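PDB 6S9V: sucrose 6(F)-phosphate phosphorylase from Thermoanaerobacterium thermosaccharolyticum DSM 571, which is an alpha-amylase-type enzyme built on a closed barrel of eight parallel strands with an antiparallel five-stranded sheet formed by the end of the chain. Local coordinates for residues 326-329 with 330-334; 361-364 with 365-368. All blocks are in the same frame, centred on the assembly; numbering follows the deposited sequence.

Contact 1: 326-329 with 330-334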
loop_
_atom_site.group_PDB
_atom_site.type_symbol
_atom_site.label_atom_id
_atom_site.label_comp_id
_atom_site.label_asym_id
_atom_site.label_seq_id
_atom_site.Cartn_x
_atom_site.Cartn_y
_atom_site.Cartn_z
ATOM N N LYS A 326 -4.715 1.590 24.488
ATOM C CA LYS A 326 -5.085 2.581 23.479
ATOM C C LYS A 326 -5.283 1.943 22.112
ATOM O O LYS A 326 -6.160 2.371 21.347
ATOM C CB LYS A 326 -4.046 3.700 23.441
ATOM C CG LYS A 326 -3.921 4.416 24.787
ATOM C CD LYS A 326 -5.183 5.221 25.094
ATOM C CE LYS A 326 -5.288 5.585 26.564
ATOM N NZ LYS A 326 -6.530 6.366 26.832
ATOM N N ALA A 327 -4.486 0.928 21.774
ATOM C CA ALA A 327 -4.746 0.178 20.551
ATOM C C ALA A 327 -6.152 -0.417 20.588
ATOM O O ALA A 327 -6.929 -0.283 19.634
ATOM C CB ALA A 327 -3.707 -0.928 20.377
ATOM N N LYS A 328 -6.500 -1.060 21.697
ATOM C CA LYS A 328 -7.818 -1.671 21.802
ATOM C C LYS A 328 -8.929 -0.626 21.816
ATOM O O LYS A 328 -10.010 -0.868 21.263
ATOM C CB LYS A 328 -7.883 -2.540 23.058
ATOM C CG LYS A 328 -9.028 -3.529 23.043
ATOM C CD LYS A 328 -8.996 -4.456 24.242
ATOM C CE LYS A 328 -10.191 -5.397 24.226
ATOM N NZ LYS A 328 -10.768 -5.593 25.585
ATOM N N GLU A 329 -8.689 0.540 22.425
ATOM C CA GLU A 329 -9.689 1.602 22.401
ATOM C C GLU A 329 -10.087 1.935 20.967
ATOM O O GLU A 329 -11.275 1.945 20.626
ATOM C CB GLU A 329 -9.161 2.856 23.107
ATOM C CG GLU A 329 -10.189 4.000 23.177
ATOM C CD GLU A 329 -9.621 5.374 22.822
ATOM O OE1 GLU A 329 -8.449 5.471 22.393
ATOM O OE2 GLU A 329 -10.358 6.371 22.973
ATOM N N VAL A 330 -9.095 2.236 20.118
ATOM C CA VAL A 330 -9.363 2.621 18.736
ATOM C C VAL A 330 -9.942 1.449 17.950
ATOM O O VAL A 330 -10.882 1.619 17.167
ATOM C CB VAL A 330 -8.077 3.160 18.075
ATOM C CG1 VAL A 330 -8.292 3.414 16.594
ATOM C CG2 VAL A 330 -7.616 4.431 18.775
ATOM N N VAL A 331 -9.392 0.248 18.141
ATOM C CA VAL A 331 -9.890 -0.931 17.434
ATOM C C VAL A 331 -11.358 -1.162 17.760
ATOM O O VAL A 331 -12.194 -1.342 16.864
ATOM C CB VAL A 331 -9.036 -2.161 17.789
ATOM C CG1 VAL A 331 -9.746 -3.453 17.408
ATOM C CG2 VAL A 331 -7.679 -2.067 17.097
ATOM N N ASP A 332 -11.688 -1.160 19.050
ATOM C CA ASP A 332 -13.062 -1.415 19.473
ATOM C C ASP A 332 -14.018 -0.355 18.936
ATOM O O ASP A 332 -15.156 -0.669 18.567
ATOM C CB ASP A 332 -13.130 -1.481 20.997
ATOM C CG ASP A 332 -12.550 -2.771 21.562
ATOM O OD1 ASP A 332 -12.317 -3.727 20.791
ATOM O OD2 ASP A 332 -12.309 -2.822 22.783
ATOM N N ILE A 333 -13.593 0.913 18.921
ATOM C CA ILE A 333 -14.442 1.966 18.366
ATOM C C ILE A 333 -14.651 1.751 16.873
ATOM O O ILE A 333 -15.765 1.915 16.362
ATOM C CB ILE A 333 -13.852 3.359 18.667
ATOM C CG1 ILE A 333 -13.987 3.657 20.168
ATOM C CG2 ILE A 333 -14.527 4.437 17.797
ATOM C CD1 ILE A 333 -13.251 4.903 20.610
ATOM N N CYS A 334 -13.594 1.376 16.145
ATOM C CA CYS A 334 -13.763 1.099 14.720
ATOM C C CYS A 334 -14.702 -0.085 14.498
ATOM O O CYS A 334 -15.540 -0.065 13.583
ATOM C CB CYS A 334 -12.407 0.836 14.063
ATOM S SG CYS A 334 -11.395 2.321 13.872
#
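From V330 to I333, each backbone N-H bonds to the carbonyl oxygen four residues earlier, from K326 to E329, in regular alpha-helical geometry; D332 N to K328 O is the shortest at 2.8 Å. The side chains of V331, D332 and I333 rise beside these same carbonyls: V331 CG2 comes to 3.2 Å from A327 O, and I333 CG1 to 3.2 Å from E329 O. K328 crosses D332 at a slant, its CG 3.4 Å from D332 OD2. Its chain runs extended from CG (chi1 -163°) and bends only at the last torsion, leaving NZ 4.2 Å from D332 OD2, too far for a salt bridge, though the opposite charges probably attract. The K328 side chain also lies about 5 Å from a bound sulfate ion. E329 runs alongside I333, both pointing the same way, with OE2 4.0 Å from I333 CD1. The bend at chi2 (-135°) turns the carboxylate back so that OE1 passes V330 CG2, while OE2 accepts a hydrogen bond from N285 on helix 275-285. Helix 324-336 packs V330, I333 and C334 against F277, I284 and L280 of that helix, while V331 and C334 rest on I360 of strand 357-361.

Contact 2: 361-364 with 365-368; sequences NCTY and YSAL
T363 OG1 accepts a hydrogen bond from S366 N at 3.1 Å, with an N-H...O angle of 153°. The hydroxyl reaches this amide because chi1 of 75° sets it between the backbone N and the carbonyl carbon of T363. S366 OG lies 3.0 Å from T363 OG1, but that bond is weak and unsettled, and each hydroxyl has a stronger partner outside: G399 O for T363, the N-H of N401 for S366. The T363 carbonyl serves the same turn, its oxygen receiving A367 N at 2.9 Å. T363 is thus the N-cap of the short helix 364-367, separated from strand 357-361 by C362 and T363 alone. The helix ends almost as soon as it starts: L368 N still bonds to Y364 O, at 3.1 Å, yet L368 already leaves helical backbone angles, and R337 NH1 binds the carbonyl oxygen of A367. Before the cap, C362 holds SG anti to its backbone N (chi1 -167°), which brings the sulfur to 3.9 Å from the methyl CB of A367. Y364 and L368, a full turn apart, meet obliquely, with L368 CD1 3.9 Å from ring atom CE2 of Y364. Beyond the ring, Y364 OH is hydrogen-bonded to P276 O, and V279 and L280 of helix 275-285 lie against the tyrosine. L368 also packs on L280, and on Y375 and A378 of helix 372-384.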
loop_
_atom_site.group_PDB
_atom_site.type_symbol
_atom_site.label_atom_id
_atom_site.label_comp_id
_atom_site.label_asym_id
_atom_site.label_seq_id
_atom_site.Cartn_x
_atom_site.Cartn_y
_atom_site.Cartn_z
ATOM N N ASN A 361 -10.086 -3.561 9.193
ATOM C CA ASN A 361 -10.737 -3.527 7.885
ATOM C C ASN A 361 -12.012 -2.696 8.003
ATOM O O ASN A 361 -12.999 -3.145 8.600
ATOM C CB ASN A 361 -11.052 -4.943 7.405
ATOM C CG ASN A 361 -9.817 -5.813 7.308
ATOM O OD1 ASN A 361 -8.754 -5.350 6.907
ATOM N ND2 ASN A 361 -9.951 -7.077 7.690
ATOM N N CYS A 362 -12.001 -1.506 7.401
ATOM C CA CYS A 362 -13.012 -0.473 7.611
ATOM C C CYS A 362 -12.718 0.648 6.629
ATOM O O CYS A 362 -11.547 0.968 6.418
ATOM C CB CYS A 362 -12.946 0.060 9.055
ATOM S SG CYS A 362 -14.333 1.089 9.631
ATOM N N THR A 363 -13.750 1.236 6.013
ATOM C CA THR A 363 -13.475 2.451 5.241
ATOM C C THR A 363 -13.076 3.558 6.213
ATOM O O THR A 363 -13.509 3.581 7.366
ATOM C CB THR A 363 -14.665 2.896 4.380
ATOM O OG1 THR A 363 -15.681 3.499 5.194
ATOM C CG2 THR A 363 -15.240 1.718 3.604
ATOM N N TYR A 364 -12.201 4.459 5.762
ATOM C CA TYR A 364 -11.700 5.468 6.691
ATOM C C TYR A 364 -12.810 6.424 7.107
ATOM O O TYR A 364 -12.880 6.837 8.271
ATOM C CB TYR A 364 -10.519 6.211 6.077
ATOM C CG TYR A 364 -9.533 6.683 7.116
ATOM C CD1 TYR A 364 -8.481 5.870 7.527
ATOM C CD2 TYR A 364 -9.666 7.931 7.704
ATOM C CE1 TYR A 364 -7.581 6.297 8.486
ATOM C CE2 TYR A 364 -8.781 8.367 8.658
ATOM C CZ TYR A 364 -7.736 7.549 9.051
ATOM O OH TYR A 364 -6.852 8.000 10.009
ATOM N N TYR A 365 -13.705 6.759 6.177
ATOM C CA TYR A 365 -14.852 7.600 6.493
ATOM C C TYR A 365 -15.753 6.937 7.528
ATOM O O TYR A 365 -16.181 7.587 8.491
ATOM C CB TYR A 365 -15.598 7.900 5.193
ATOM C CG TYR A 365 -16.795 8.811 5.297
ATOM C CD1 TYR A 365 -16.662 10.145 5.668
ATOM C CD2 TYR A 365 -18.058 8.347 4.967
ATOM C CE1 TYR A 365 -17.772 10.986 5.724
ATOM C CE2 TYR A 365 -19.163 9.172 5.022
ATOM C CZ TYR A 365 -19.020 10.482 5.408
ATOM O OH TYR A 365 -20.135 11.290 5.455
ATOM N N SER A 366 -16.025 5.637 7.369
ATOM C CA SER A 366 -16.813 4.918 8.374
ATOM C C SER A 366 -16.086 4.862 9.715
ATOM O O SER A 366 -16.719 4.921 10.781
ATOM C CB SER A 366 -17.121 3.496 7.894
ATOM O OG SER A 366 -18.106 3.482 6.876
ATOM N N ALA A 367 -14.755 4.741 9.681
ATOM C CA ALA A 367 -13.978 4.686 10.914
ATOM C C ALA A 367 -14.109 5.972 11.718
ATOM O O ALA A 367 -14.033 5.941 12.950
ATOM C CB ALA A 367 -12.509 4.412 10.597
ATOM N N LEU A 368 -14.317 7.102 11.046
ATOM C CA LEU A 368 -14.547 8.384 11.697
ATOM C C LEU A 368 -16.028 8.660 11.942
ATOM O O LEU A 368 -16.415 9.816 12.144
ATOM C CB LEU A 368 -13.929 9.513 10.874
ATOM C CG LEU A 368 -12.400 9.442 10.857
ATOM C CD1 LEU A 368 -11.818 10.447 9.854
ATOM C CD2 LEU A 368 -11.841 9.688 12.249
#

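Contact 1 is about two and a half turns of helix 324-336; contact 2 is a strand end, a loop and one short helical turn. Their centres lie 13 Å apart on the same side of the chain's centre. Contact 1 is only partly buried, with K328 exposed and its valines buried. Contact 2 is buried throughout, and its polar chemistry is hydroxyl capping, where contact 1 has a lysine and an aspartate too far apart for a salt bridge; both have polar partners outside. Helix 275-285 packs against both, L280 touching C334 as well as Y364, A367 and L368. The two also meet directly, C334 SG packing 4.0 Å from A367 CB, and strand 357-361, against which contact 1 rests, leads into contact 2.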